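Long-range contact in putative peptidyl-arginine deiminase family protein (Campylobacter jejuni subsp. jejuni serotype O:2, PDB 6B10), which probably hydrolyses agmatine to N-carbamoylputrescine, as an agmatine deiminase of the polyamine pathway to putrescine: residues N272-Y285 against N318-K330. Numbering follows the deposited sequence.
Sequences NFVFINNALIVPFY and NGSLHCSCQNRFK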
ATOM      1  N   ASN A 272      -0.714   5.732  -5.293  1.00 23.42           N
ATOM      2  CA  ASN A 272      -0.167   5.334  -3.990  1.00 23.49           C
ATOM      3  C   ASN A 272      -0.893   6.007  -2.812  1.00 23.05           C
ATOM      4  O   ASN A 272      -0.262   6.448  -1.842  1.00 23.16           O
ATOM      5  CB  ASN A 272       1.331   5.653  -3.952  1.00 24.16           C
ATOM      6  CG  ASN A 272       2.139   4.590  -3.241  1.00 24.79           C
ATOM      7  OD1 ASN A 272       2.722   4.839  -2.192  1.00 25.62           O
ATOM      8  ND2 ASN A 272       2.186   3.399  -3.816  1.00 25.41           N
ATOM      9  N   PHE A 273      -2.222   6.081  -2.902  1.00 22.37           N
ATOM     10  CA  PHE A 273      -3.055   6.565  -1.806  1.00 21.55           C
ATOM     11  C   PHE A 273      -3.275   5.464  -0.770  1.00 21.60           C
ATOM     12  O   PHE A 273      -2.868   4.320  -0.972  1.00 20.85           O
ATOM     13  CB  PHE A 273      -4.402   7.121  -2.312  1.00 21.24           C
ATOM     14  CG  PHE A 273      -5.118   6.247  -3.319  1.00 21.29           C
ATOM     15  CD1 PHE A 273      -5.503   4.940  -3.009  1.00 21.04           C
ATOM     16  CD2 PHE A 273      -5.464   6.756  -4.566  1.00 21.02           C
ATOM     17  CE1 PHE A 273      -6.184   4.160  -3.935  1.00 21.01           C
ATOM     18  CE2 PHE A 273      -6.144   5.976  -5.492  1.00 21.16           C
ATOM     19  CZ  PHE A 273      -6.509   4.679  -5.173  1.00 20.86           C
ATOM     20  N   VAL A 274      -3.912   5.811   0.345  1.00 21.81           N
ATOM     21  CA  VAL A 274      -4.219   4.822   1.363  1.00 22.34           C
ATOM     22  C   VAL A 274      -5.591   5.058   1.971  1.00 21.72           C
ATOM     23  O   VAL A 274      -5.907   6.164   2.383  1.00 22.50           O
ATOM     24  CB  VAL A 274      -3.124   4.748   2.463  1.00 23.17           C
ATOM     25  CG1 VAL A 274      -2.839   6.109   3.061  1.00 23.99           C
ATOM     26  CG2 VAL A 274      -3.517   3.756   3.553  1.00 23.50           C
ATOM     27  N   PHE A 275      -6.410   4.009   1.996  1.00 21.32           N
ATOM     28  CA  PHE A 275      -7.702   4.074   2.665  1.00 20.80           C
ATOM     29  C   PHE A 275      -7.505   3.900   4.164  1.00 20.97           C
ATOM     30  O   PHE A 275      -6.691   3.077   4.603  1.00 20.57           O
ATOM     31  CB  PHE A 275      -8.641   2.982   2.175  1.00 21.05           C
ATOM     32  CG  PHE A 275      -9.331   3.292   0.875  1.00 21.09           C
ATOM     33  CD1 PHE A 275     -10.439   4.131   0.844  1.00 20.80           C
ATOM     34  CD2 PHE A 275      -8.907   2.697  -0.311  1.00 20.72           C
ATOM     35  CE1 PHE A 275     -11.093   4.392  -0.350  1.00 20.62           C
ATOM     36  CE2 PHE A 275      -9.559   2.953  -1.508  1.00 20.43           C
ATOM     37  CZ  PHE A 275     -10.652   3.802  -1.525  1.00 20.74           C
ATOM     38  N   ILE A 276      -8.248   4.695   4.927  1.00 21.06           N
ATOM     39  CA  ILE A 276      -8.357   4.562   6.372  1.00 21.49           C
ATOM     40  C   ILE A 276      -9.812   4.798   6.719  1.00 21.97           C
ATOM     41  O   ILE A 276     -10.619   5.107   5.840  1.00 22.51           O
ATOM     42  CB  ILE A 276      -7.451   5.559   7.111  1.00 21.78           C
ATOM     43  CG1 ILE A 276      -7.768   6.998   6.682  1.00 22.11           C
ATOM     44  CG2 ILE A 276      -5.985   5.225   6.846  1.00 21.84           C
ATOM     45  CD1 ILE A 276      -7.176   8.056   7.587  1.00 22.50           C
ATOM     46  N   ASN A 277     -10.164   4.660   7.988  1.00 23.24           N
ATOM     47  CA  ASN A 277     -11.567   4.802   8.372  1.00 23.69           C
ATOM     48  C   ASN A 277     -12.112   6.177   7.990  1.00 24.17           C
ATOM     49  O   ASN A 277     -11.588   7.204   8.431  1.00 23.98           O
ATOM     50  CB  ASN A 277     -11.734   4.552   9.864  1.00 24.17           C
ATOM     51  CG  ASN A 277     -11.409   3.126  10.247  1.00 24.83           C
ATOM     52  OD1 ASN A 277     -11.322   2.247   9.387  1.00 25.87           O
ATOM     53  ND2 ASN A 277     -11.214   2.884  11.538  1.00 24.98           N
ATOM     54  N   ASN A 278     -13.140   6.179   7.139  1.00 23.15           N
ATOM     55  CA  ASN A 278     -13.831   7.397   6.714  1.00 22.95           C
ATOM     56  C   ASN A 278     -12.999   8.362   5.870  1.00 22.78           C
ATOM     57  O   ASN A 278     -13.424   9.483   5.619  1.00 22.63           O
ATOM     58  CB  ASN A 278     -14.414   8.145   7.924  1.00 23.81           C
ATOM     59  CG  ASN A 278     -15.388   7.300   8.704  1.00 24.34           C
ATOM     60  OD1 ASN A 278     -15.132   6.934   9.848  1.00 25.62           O
ATOM     61  ND2 ASN A 278     -16.498   6.956   8.075  1.00 24.95           N
ATOM     62  N   ALA A 279     -11.843   7.922   5.389  1.00 22.26           N
ATOM     63  CA  ALA A 279     -10.999   8.798   4.603  1.00 21.24           C
ATOM     64  C   ALA A 279     -10.107   8.063   3.623  1.00 20.60           C
ATOM     65  O   ALA A 279      -9.831   6.868   3.761  1.00 20.18           O
ATOM     66  CB  ALA A 279     -10.158   9.674   5.521  1.00 21.50           C
ATOM     67  N   LEU A 280      -9.684   8.813   2.613  1.00 20.41           N
ATOM     68  CA  LEU A 280      -8.726   8.365   1.626  1.00 20.20           C
ATOM     69  C   LEU A 280      -7.620   9.405   1.582  1.00 20.70           C
ATOM     70  O   LEU A 280      -7.857  10.559   1.239  1.00 20.79           O
ATOM     71  CB  LEU A 280      -9.388   8.238   0.254  1.00 19.89           C
ATOM     72  CG  LEU A 280      -8.431   7.909  -0.899  1.00 19.77           C
ATOM     73  CD1 LEU A 280      -7.737   6.574  -0.684  1.00 19.48           C
ATOM     74  CD2 LEU A 280      -9.171   7.920  -2.223  1.00 20.20           C
ATOM     75  N   ILE A 281      -6.409   8.995   1.931  1.00 21.88           N
ATOM     76  CA  ILE A 281      -5.290   9.921   1.992  1.00 22.79           C
ATOM     77  C   ILE A 281      -4.524   9.816   0.682  1.00 22.53           C
ATOM     78  O   ILE A 281      -3.997   8.760   0.348  1.00 22.85           O
ATOM     79  CB  ILE A 281      -4.352   9.620   3.186  1.00 22.98           C
ATOM     80  CG1 ILE A 281      -5.152   9.357   4.469  1.00 23.13           C
ATOM     81  CG2 ILE A 281      -3.369  10.769   3.386  1.00 23.38           C
ATOM     82  CD1 ILE A 281      -6.091  10.467   4.885  1.00 23.33           C
ATOM     83  N   VAL A 282      -4.471  10.916  -0.061  1.00 23.48           N
ATOM     84  CA  VAL A 282      -3.875  10.907  -1.405  1.00 23.54           C
ATOM     85  C   VAL A 282      -2.574  11.704  -1.426  1.00 22.97           C
ATOM     86  O   VAL A 282      -2.474  12.741  -0.779  1.00 23.03           O
ATOM     87  CB  VAL A 282      -4.859  11.442  -2.484  1.00 24.02           C
ATOM     88  CG1 VAL A 282      -6.118  10.592  -2.523  1.00 24.45           C
ATOM     89  CG2 VAL A 282      -5.246  12.898  -2.245  1.00 24.87           C
ATOM     90  N   PRO A 283      -1.570  11.221  -2.172  1.00 23.27           N
ATOM     91  CA  PRO A 283      -0.344  11.999  -2.284  1.00 23.98           C
ATOM     92  C   PRO A 283      -0.549  13.248  -3.142  1.00 25.02           C
ATOM     93  O   PRO A 283      -1.188  13.179  -4.196  1.00 26.03           O
ATOM     94  CB  PRO A 283       0.643  11.031  -2.952  1.00 24.30           C
ATOM     95  CG  PRO A 283      -0.189   9.998  -3.623  1.00 23.99           C
ATOM     96  CD  PRO A 283      -1.521   9.964  -2.938  1.00 23.55           C
ATOM     97  N   PHE A 284      -0.048  14.377  -2.653  1.00 24.94           N
ATOM     98  CA  PHE A 284       0.011  15.628  -3.402  1.00 25.29           C
ATOM     99  C   PHE A 284       1.478  15.884  -3.739  1.00 26.11           C
ATOM    100  O   PHE A 284       2.376  15.557  -2.952  1.00 26.42           O
ATOM    101  CB  PHE A 284      -0.556  16.782  -2.563  1.00 24.58           C
ATOM    102  CG  PHE A 284      -2.049  17.006  -2.714  1.00 24.53           C
ATOM    103  CD1 PHE A 284      -2.896  16.040  -3.265  1.00 24.48           C
ATOM    104  CD2 PHE A 284      -2.614  18.199  -2.273  1.00 24.13           C
ATOM    105  CE1 PHE A 284      -4.261  16.275  -3.388  1.00 24.91           C
ATOM    106  CE2 PHE A 284      -3.978  18.437  -2.388  1.00 24.51           C
ATOM    107  CZ  PHE A 284      -4.804  17.474  -2.944  1.00 25.07           C
ATOM    108  N   TYR A 285       1.719  16.454  -4.914  1.00 27.53           N
ATOM    109  CA  TYR A 285       3.081  16.725  -5.397  1.00 27.98           C
ATOM    110  C   TYR A 285       3.290  18.195  -5.801  1.00 28.91           C
ATOM    111  O   TYR A 285       4.297  18.541  -6.434  1.00 29.07           O
ATOM    112  CB  TYR A 285       3.393  15.794  -6.569  1.00 26.89           C
ATOM    113  CG  TYR A 285       3.286  14.319  -6.218  1.00 27.47           C
ATOM    114  CD1 TYR A 285       4.197  13.722  -5.341  1.00 27.35           C
ATOM    115  CD2 TYR A 285       2.284  13.514  -6.769  1.00 27.20           C
ATOM    116  CE1 TYR A 285       4.106  12.377  -5.009  1.00 27.14           C
ATOM    117  CE2 TYR A 285       2.186  12.163  -6.448  1.00 27.36           C
ATOM    118  CZ  TYR A 285       3.102  11.595  -5.573  1.00 27.62           C
ATOM    119  OH  TYR A 285       3.016  10.249  -5.252  1.00 26.69           O
ATOM    120  N   ASN A 318      12.090   6.460  -3.506  1.00 40.68           N
ATOM    121  CA  ASN A 318      11.314   5.651  -4.454  1.00 40.43           C
ATOM    122  C   ASN A 318      10.032   5.017  -3.906  1.00 38.65           C
ATOM    123  O   ASN A 318       9.690   3.893  -4.253  1.00 38.43           O
ATOM    124  CB  ASN A 318      12.206   4.584  -5.098  1.00 41.66           C
ATOM    125  CG  ASN A 318      13.500   5.160  -5.642  1.00 44.19           C
ATOM    126  OD1 ASN A 318      14.591   4.747  -5.243  1.00 47.95           O
ATOM    127  ND2 ASN A 318      13.390   6.129  -6.546  1.00 44.03           N
ATOM    128  N   GLY A 319       9.313   5.758  -3.076  1.00 36.74           N
ATOM    129  CA  GLY A 319       8.004   5.328  -2.611  1.00 35.70           C
ATOM    130  C   GLY A 319       7.148   6.517  -2.242  1.00 34.22           C
ATOM    131  O   GLY A 319       7.623   7.646  -2.213  1.00 34.84           O
ATOM    132  N   SER A 320       5.878   6.264  -1.962  1.00 32.34           N
ATOM    133  CA  SER A 320       4.965   7.330  -1.588  1.00 30.94           C
ATOM    134  C   SER A 320       4.115   6.837  -0.415  1.00 28.92           C
ATOM    135  O   SER A 320       4.513   5.895   0.260  1.00 29.38           O
ATOM    136  CB  SER A 320       4.140   7.761  -2.806  1.00 30.58           C
ATOM    137  OG  SER A 320       3.357   8.904  -2.518  1.00 30.61           O
ATOM    138  N   LEU A 321       2.963   7.460  -0.175  1.00 26.93           N
ATOM    139  CA  LEU A 321       2.198   7.241   1.059  1.00 26.16           C
ATOM    140  C   LEU A 321       1.862   5.776   1.317  1.00 25.50           C
ATOM    141  O   LEU A 321       2.105   5.284   2.416  1.00 25.11           O
ATOM    142  CB  LEU A 321       0.911   8.078   1.083  1.00 25.92           C
ATOM    143  CG  LEU A 321       1.038   9.606   0.959  1.00 25.99           C
ATOM    144  CD1 LEU A 321      -0.339  10.245   0.979  1.00 25.61           C
ATOM    145  CD2 LEU A 321       1.913  10.207   2.056  1.00 25.88           C
ATOM    146  N   HIS A 322       1.317   5.086   0.311  1.00 24.80           N
ATOM    147  CA  HIS A 322       0.877   3.688   0.468  1.00 24.26           C
ATOM    148  C   HIS A 322       2.046   2.764   0.810  1.00 25.34           C
ATOM    149  O   HIS A 322       1.904   1.869   1.632  1.00 24.52           O
ATOM    150  CB  HIS A 322       0.176   3.188  -0.804  1.00 23.16           C
ATOM    151  CG  HIS A 322      -0.595   1.914  -0.624  1.00 21.87           C
ATOM    152  ND1 HIS A 322      -0.238   0.736  -1.244  1.00 21.51           N
ATOM    153  CD2 HIS A 322      -1.713   1.635   0.089  1.00 21.35           C
ATOM    154  CE1 HIS A 322      -1.095  -0.215  -0.915  1.00 20.96           C
ATOM    155  NE2 HIS A 322      -2.001   0.305  -0.105  1.00 20.71           N
ATOM    156  N   CYS A 323       3.193   2.990   0.171  1.00 27.46           N
ATOM    157  CA  CYS A 323       4.406   2.197   0.418  1.00 30.01           C
ATOM    158  C   CYS A 323       4.917   2.313   1.854  1.00 29.40           C
ATOM    159  O   CYS A 323       5.537   1.390   2.373  1.00 30.42           O
ATOM    160  CB  CYS A 323       5.536   2.628  -0.534  1.00 32.26           C
ATOM    161  SG  CYS A 323       5.195   2.407  -2.294  1.00 38.37           S
ATOM    162  N   SER A 324       4.666   3.451   2.489  1.00 30.10           N
ATOM    163  CA  SER A 324       5.173   3.720   3.835  1.00 30.26           C
ATOM    164  C   SER A 324       4.269   3.242   4.977  1.00 30.20           C
ATOM    165  O   SER A 324       4.545   3.542   6.138  1.00 31.60           O
ATOM    166  CB  SER A 324       5.370   5.220   4.007  1.00 29.77           C
ATOM    167  OG  SER A 324       4.135   5.825   4.317  1.00 30.29           O
ATOM    168  N   CYS A 325       3.188   2.529   4.678  1.00 28.45           N
ATOM    169  CA  CYS A 325       2.274   2.127   5.734  1.00 26.45           C
ATOM    170  C   CYS A 325       1.643   0.774   5.480  1.00 26.57           C
ATOM    171  O   CYS A 325       1.717   0.228   4.377  1.00 26.76           O
ATOM    172  CB  CYS A 325       1.203   3.197   5.943  1.00 26.33           C
ATOM    173  SG  CYS A 325       0.087   3.483   4.541  1.00 24.64           S
ATOM    174  N   GLN A 326       1.064   0.210   6.530  1.00 26.85           N
ATOM    175  CA  GLN A 326       0.332  -1.040   6.417  1.00 27.16           C
ATOM    176  C   GLN A 326      -0.932  -0.950   7.265  1.00 26.13           C
ATOM    177  O   GLN A 326      -0.942  -0.337   8.332  1.00 25.30           O
ATOM    178  CB  GLN A 326       1.209  -2.215   6.846  1.00 28.43           C
ATOM    179  CG  GLN A 326       0.561  -3.589   6.721  1.00 29.97           C
ATOM    180  CD  GLN A 326       0.108  -3.915   5.306  1.00 30.62           C
ATOM    181  OE1 GLN A 326      -0.907  -3.395   4.831  1.00 30.88           O
ATOM    182  NE2 GLN A 326       0.851  -4.782   4.627  1.00 31.25           N
ATOM    183  N   ASN A 327      -2.000  -1.554   6.771  1.00 24.56           N
ATOM    184  CA  ASN A 327      -3.282  -1.512   7.448  1.00 25.08           C
ATOM    185  C   ASN A 327      -3.457  -2.766   8.285  1.00 25.06           C
ATOM    186  O   ASN A 327      -3.073  -3.853   7.865  1.00 25.78           O
ATOM    187  CB  ASN A 327      -4.416  -1.394   6.416  1.00 24.49           C
ATOM    188  CG  ASN A 327      -4.141  -0.322   5.380  1.00 23.91           C
ATOM    189  OD1 ASN A 327      -3.473  -0.571   4.374  1.00 23.39           O
ATOM    190  ND2 ASN A 327      -4.632   0.884   5.634  1.00 23.53           N
ATOM    191  N   ARG A 328      -4.024  -2.605   9.473  1.00 26.10           N
ATOM    192  CA  ARG A 328      -4.398  -3.733  10.319  1.00 26.87           C
ATOM    193  C   ARG A 328      -5.885  -3.582  10.576  1.00 26.35           C
ATOM    194  O   ARG A 328      -6.330  -2.577  11.130  1.00 25.92           O
ATOM    195  CB  ARG A 328      -3.599  -3.733  11.627  1.00 28.19           C
ATOM    196  CG  ARG A 328      -4.045  -4.794  12.626  1.00 30.24           C
ATOM    197  CD  ARG A 328      -3.060  -4.943  13.778  1.00 31.67           C
ATOM    198  NE  ARG A 328      -3.676  -5.637  14.913  1.00 33.17           N
ATOM    199  CZ  ARG A 328      -3.721  -6.959  15.076  1.00 34.27           C
ATOM    200  NH1 ARG A 328      -3.180  -7.784  14.183  1.00 35.62           N
ATOM    201  NH2 ARG A 328      -4.318  -7.466  16.149  1.00 35.60           N
ATOM    202  N   PHE A 329      -6.657  -4.570  10.141  1.00 26.00           N
ATOM    203  CA  PHE A 329      -8.106  -4.422  10.100  1.00 26.62           C
ATOM    204  C   PHE A 329      -8.761  -4.748  11.432  1.00 26.85           C
ATOM    205  O   PHE A 329      -8.172  -5.422  12.276  1.00 25.81           O
ATOM    206  CB  PHE A 329      -8.691  -5.226   8.935  1.00 26.17           C
ATOM    207  CG  PHE A 329      -8.254  -4.698   7.604  1.00 25.61           C
ATOM    208  CD1 PHE A 329      -8.982  -3.705   6.966  1.00 25.08           C
ATOM    209  CD2 PHE A 329      -7.060  -5.123   7.034  1.00 25.03           C
ATOM    210  CE1 PHE A 329      -8.553  -3.172   5.763  1.00 24.88           C
ATOM    211  CE2 PHE A 329      -6.627  -4.599   5.827  1.00 25.06           C
ATOM    212  CZ  PHE A 329      -7.378  -3.623   5.191  1.00 24.99           C
ATOM    213  N   LYS A 330      -9.967  -4.222  11.606  1.00 28.46           N
ATOM    214  CA  LYS A 330     -10.745  -4.381  12.829  1.00 30.79           C
ATOM    215  C   LYS A 330     -11.634  -5.618  12.730  1.00 30.88           C
ATOM    216  O   LYS A 330     -12.241  -5.873  11.690  1.00 30.15           O
ATOM    217  CB  LYS A 330     -11.618  -3.142  13.049  1.00 33.12           C
ATOM    218  CG  LYS A 330     -12.355  -3.090  14.387  1.00 35.00           C
ATOM    219  CD  LYS A 330     -13.467  -2.055  14.340  1.00 37.33           C
ATOM    220  CE  LYS A 330     -14.309  -2.045  15.610  1.00 39.59           C
ATOM    221  NZ  LYS A 330     -13.661  -1.294  16.719  1.00 41.24           N
TER
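Asn272 meets the turn at 320-324 with both its carbonyl groups. Its backbone O accepts the N-H of His322 at 3.0 Å from O to N, the donor standing well above the carbonyl plane, and its side-chain OD1 accepts the N-H of Cys323, also 3.0 Å between OD1 and N and straighter at 158°. A short amide suits this place: OD1 takes a backbone N-H of the turn while ND2 gives a hydrogen to the backbone O of Asp209. The amide plane stands almost perpendicular to the His322 imidazole, with ND2 near the ring's edge. Asp209 bonds to ring ND1 and Glu15 to NE2, which would fix the ring's rotation. A second polar link joins hydroxyls, Ser320 OG donating to Tyr285 OH over 3.1 Å; that phenol also bonds to Thr269 O.

In the pentein fold of this deiminase family, the contact sets the hairpin 274-284, closed by a type II turn, against the segment leading into strand 326-329, the edge of a different sheet.

Two contacts are apolar. Leu321 CD1 wedges between Ile281 CG2, 3.9 Å away, and the Pro283 ring, with Val309 also touching this leucine; a branched, non-polar end suits burial here. Val274 CG2, anti to its own backbone N, reaches Cys325 SG at 3.7 Å, the small cysteine permitting this approach, and lies equally near Asn327 ND2, whose amide is held by Gln19 and Arg89.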